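Local coordinates for protein geranyltranstransferase (PDB 2H8O) that probably makes farnesyl diphosphate by condensing geranyl diphosphate with isopentenyl diphosphate, as a dimeric, mainly helical member of the polyprenyl synthetase family, at residues Leu74-His79 / Arg144-Ala149. Sequence-based numbering, arbitrary orientation.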
ATOM      1  N   LEU A  74       8.752  13.518  -4.204  1.00 16.74           N
ATOM      2  CA  LEU A  74       7.817  14.222  -3.333  1.00 16.82           C
ATOM      3  C   LEU A  74       7.010  15.268  -4.108  1.00 16.52           C
ATOM      4  O   LEU A  74       5.820  15.381  -3.937  1.00 17.29           O
ATOM      5  CB  LEU A  74       8.583  14.823  -2.147  1.00 17.42           C
ATOM      6  CG  LEU A  74       7.817  15.359  -0.953  1.00 19.08           C
ATOM      7  CD1 LEU A  74       6.917  14.294  -0.384  1.00 18.74           C
ATOM      8  CD2 LEU A  74       8.792  15.902   0.110  1.00 19.35           C
ATOM      9  N   GLU A  75       7.652  16.020  -4.999  1.00 16.04           N
ATOM     10  CA  GLU A  75       6.921  16.970  -5.858  1.00 17.03           C
ATOM     11  C   GLU A  75       5.860  16.264  -6.722  1.00 16.50           C
ATOM     12  O   GLU A  75       4.770  16.789  -6.922  1.00 17.44           O
ATOM     13  CB  GLU A  75       7.912  17.740  -6.740  1.00 17.69           C
ATOM     14  CG  GLU A  75       8.725  18.772  -5.982  1.00 20.53           C
ATOM     15  CD  GLU A  75       9.767  19.460  -6.843  1.00 22.49           C
ATOM     16  OE1 GLU A  75       9.810  19.217  -8.074  1.00 30.81           O
ATOM     17  OE2 GLU A  75      10.570  20.264  -6.285  1.00 30.03           O
ATOM     18  N   ALA A  76       6.200  15.085  -7.236  1.00 15.74           N
ATOM     19  CA  ALA A  76       5.279  14.301  -8.061  1.00 14.91           C
ATOM     20  C   ALA A  76       4.070  13.850  -7.252  1.00 15.37           C
ATOM     21  O   ALA A  76       2.928  13.894  -7.742  1.00 15.34           O
ATOM     22  CB  ALA A  76       6.007  13.098  -8.695  1.00 14.37           C
ATOM     23  N   MET A  77       4.323  13.414  -6.011  1.00 15.08           N
ATOM     24  CA  MET A  77       3.252  13.048  -5.081  1.00 14.30           C
ATOM     25  C   MET A  77       2.338  14.251  -4.832  1.00 14.60           C
ATOM     26  O   MET A  77       1.125  14.121  -4.883  1.00 15.50           O
ATOM     27  CB  MET A  77       3.801  12.510  -3.748  1.00 14.34           C
ATOM     28  CG  MET A  77       4.637  11.216  -3.861  1.00 14.10           C
ATOM     29  SD  MET A  77       5.601  10.766  -2.341  1.00 10.90           S
ATOM     30  CE  MET A  77       4.235  10.329  -1.225  1.00 15.46           C
ATOM     31  N   ARG A  78       2.917  15.411  -4.522  1.00 14.37           N
ATOM     32  CA  ARG A  78       2.128  16.616  -4.316  1.00 15.65           C
ATOM     33  C   ARG A  78       1.294  16.972  -5.546  1.00 15.30           C
ATOM     34  O   ARG A  78       0.126  17.382  -5.421  1.00 16.33           O
ATOM     35  CB  ARG A  78       3.020  17.787  -3.957  1.00 15.78           C
ATOM     36  CG  ARG A  78       3.711  17.705  -2.609  1.00 16.40           C
ATOM     37  CD  ARG A  78       4.692  18.854  -2.464  1.00 18.51           C
ATOM     38  NE  ARG A  78       5.475  18.734  -1.238  1.00 19.34           N
ATOM     39  CZ  ARG A  78       6.749  19.086  -1.106  1.00 22.36           C
ATOM     40  NH1 ARG A  78       7.349  18.933   0.068  1.00 21.94           N
ATOM     41  NH2 ARG A  78       7.434  19.612  -2.130  1.00 24.04           N
ATOM     42  N   HIS A  79       1.884  16.810  -6.730  1.00 15.49           N
ATOM     43  CA  HIS A  79       1.174  17.091  -7.974  1.00 15.77           C
ATOM     44  C   HIS A  79      -0.029  16.155  -8.106  1.00 16.27           C
ATOM     45  O   HIS A  79      -1.123  16.574  -8.485  1.00 16.52           O
ATOM     46  CB  HIS A  79       2.092  16.965  -9.193  1.00 16.14           C
ATOM     47  CG  HIS A  79       1.477  17.507 -10.450  1.00 16.22           C
ATOM     48  ND1 HIS A  79       1.344  18.858 -10.685  1.00 21.02           N
ATOM     49  CD2 HIS A  79       0.913  16.881 -11.512  1.00 17.75           C
ATOM     50  CE1 HIS A  79       0.750  19.041 -11.853  1.00 20.35           C
ATOM     51  NE2 HIS A  79       0.487  17.857 -12.379  1.00 18.51           N
ATOM     52  N   ARG A 144       3.274  13.116 -17.422  1.00 19.03           N
ATOM     53  CA  ARG A 144       3.577  14.177 -18.397  1.00 19.71           C
ATOM     54  C   ARG A 144       4.452  15.270 -17.793  1.00 19.89           C
ATOM     55  O   ARG A 144       5.422  15.699 -18.419  1.00 21.38           O
ATOM     56  CB  ARG A 144       2.281  14.765 -18.953  1.00 20.47           C
ATOM     57  CG  ARG A 144       1.478  13.759 -19.746  1.00 24.37           C
ATOM     58  CD  ARG A 144       1.981  13.630 -21.148  1.00 30.56           C
ATOM     59  NE  ARG A 144       1.720  14.867 -21.878  1.00 34.04           N
ATOM     60  CZ  ARG A 144       2.084  15.104 -23.135  1.00 35.53           C
ATOM     61  NH1 ARG A 144       2.741  14.182 -23.837  1.00 37.07           N
ATOM     62  NH2 ARG A 144       1.792  16.271 -23.689  1.00 36.53           N
ATOM     63  N   LYS A 145       4.130  15.720 -16.586  1.00 19.48           N
ATOM     64  CA  LYS A 145       4.927  16.749 -15.908  1.00 19.59           C
ATOM     65  C   LYS A 145       6.305  16.234 -15.442  1.00 19.28           C
ATOM     66  O   LYS A 145       7.303  16.971 -15.459  1.00 19.55           O
ATOM     67  CB  LYS A 145       4.133  17.326 -14.731  1.00 20.20           C
ATOM     68  CG  LYS A 145       4.849  18.431 -13.970  1.00 20.77           C
ATOM     69  CD  LYS A 145       3.901  19.162 -13.035  1.00 21.94           C
ATOM     70  CE  LYS A 145       4.610  20.342 -12.341  1.00 25.96           C
ATOM     71  NZ  LYS A 145       4.790  21.532 -13.223  1.00 29.80           N
ATOM     72  N   PHE A 146       6.357  14.967 -15.038  1.00 18.68           N
ATOM     73  CA  PHE A 146       7.588  14.309 -14.610  1.00 18.70           C
ATOM     74  C   PHE A 146       7.945  13.276 -15.679  1.00 18.87           C
ATOM     75  O   PHE A 146       8.342  13.643 -16.792  1.00 19.16           O
ATOM     76  CB  PHE A 146       7.407  13.721 -13.192  1.00 18.53           C
ATOM     77  CG  PHE A 146       7.105  14.781 -12.165  1.00 17.56           C
ATOM     78  CD1 PHE A 146       8.123  15.377 -11.441  1.00 19.76           C
ATOM     79  CD2 PHE A 146       5.809  15.245 -11.996  1.00 17.69           C
ATOM     80  CE1 PHE A 146       7.847  16.397 -10.537  1.00 18.69           C
ATOM     81  CE2 PHE A 146       5.525  16.259 -11.091  1.00 18.62           C
ATOM     82  CZ  PHE A 146       6.552  16.830 -10.356  1.00 18.55           C
ATOM     83  N   ASP A 147       7.816  11.998 -15.354  1.00 18.55           N
ATOM     84  CA  ASP A 147       7.934  10.925 -16.336  1.00 18.48           C
ATOM     85  C   ASP A 147       7.176   9.702 -15.823  1.00 18.20           C
ATOM     86  O   ASP A 147       6.657   9.712 -14.695  1.00 17.01           O
ATOM     87  CB  ASP A 147       9.395  10.613 -16.697  1.00 18.71           C
ATOM     88  CG  ASP A 147      10.253  10.174 -15.519  1.00 21.13           C
ATOM     89  OD1 ASP A 147       9.762   9.627 -14.515  1.00 19.27           O
ATOM     90  OD2 ASP A 147      11.481  10.323 -15.639  1.00 25.57           O
ATOM     91  N   GLU A 148       7.097   8.656 -16.650  1.00 18.27           N
ATOM     92  CA  GLU A 148       6.286   7.488 -16.285  1.00 18.10           C
ATOM     93  C   GLU A 148       6.843   6.793 -15.027  1.00 16.95           C
ATOM     94  O   GLU A 148       6.082   6.442 -14.141  1.00 16.56           O
ATOM     95  CB  GLU A 148       6.172   6.490 -17.443  1.00 18.69           C
ATOM     96  CG  GLU A 148       5.238   6.946 -18.544  1.00 21.09           C
ATOM     97  CD  GLU A 148       5.108   5.935 -19.662  1.00 21.27           C
ATOM     98  OE1 GLU A 148       5.048   4.726 -19.384  1.00 27.67           O
ATOM     99  OE2 GLU A 148       5.047   6.372 -20.824  1.00 27.21           O
ATOM    100  N   ALA A 149       8.163   6.597 -14.944  1.00 16.77           N
ATOM    101  CA  ALA A 149       8.783   5.993 -13.752  1.00 16.36           C
ATOM    102  C   ALA A 149       8.409   6.737 -12.454  1.00 16.01           C
ATOM    103  O   ALA A 149       8.020   6.136 -11.445  1.00 15.78           O
ATOM    104  CB  ALA A 149      10.311   5.975 -13.913  1.00 17.13           C
TER
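Phe146 lays its ring on Ala76, in the mainly helical fold of the polyprenyl synthetases. The phenylalanine sits in the short link between helix 142-145 and helix 148-167, and Ala76 belongs to helix 71-82. From Phe146 CB, CG is anti to its own carbonyl carbon (chi1 -61°), which carries the ring toward helix 71-82. Ala76 CB lies closest to Phe146 CD2, at 3.9 Å, with CG and CD1 only slightly farther. It stands over the ring centre, 3.8 Å from the centroid of the Phe146 ring and 6° off the normal, a CH-pi contact. Phe146 CE1 is about equally near Ala76 N and Glu75 CB. Phe146 CE2 comes within 3.6 Å of Ala76 CA, and His79 CB approaches this side at the ring edge, near its plane. Phe146 CZ, the tip, rests 3.6 Å from Ala76 N. The ring therefore packs on helix backbone as well as side chains. Ala76 also touches Thr150 and Ala154 of helix 148-167. No hydrogen bond links the two segments. The second CH-pi contact is made by Lys145, whose chain stays extended as far as CE and then bends. It crosses one face of the His79 ring, whose NE2 is hydrogen-bonded to Pro140 O. Lys145 CD lies 3.4 Å from His79 CE1.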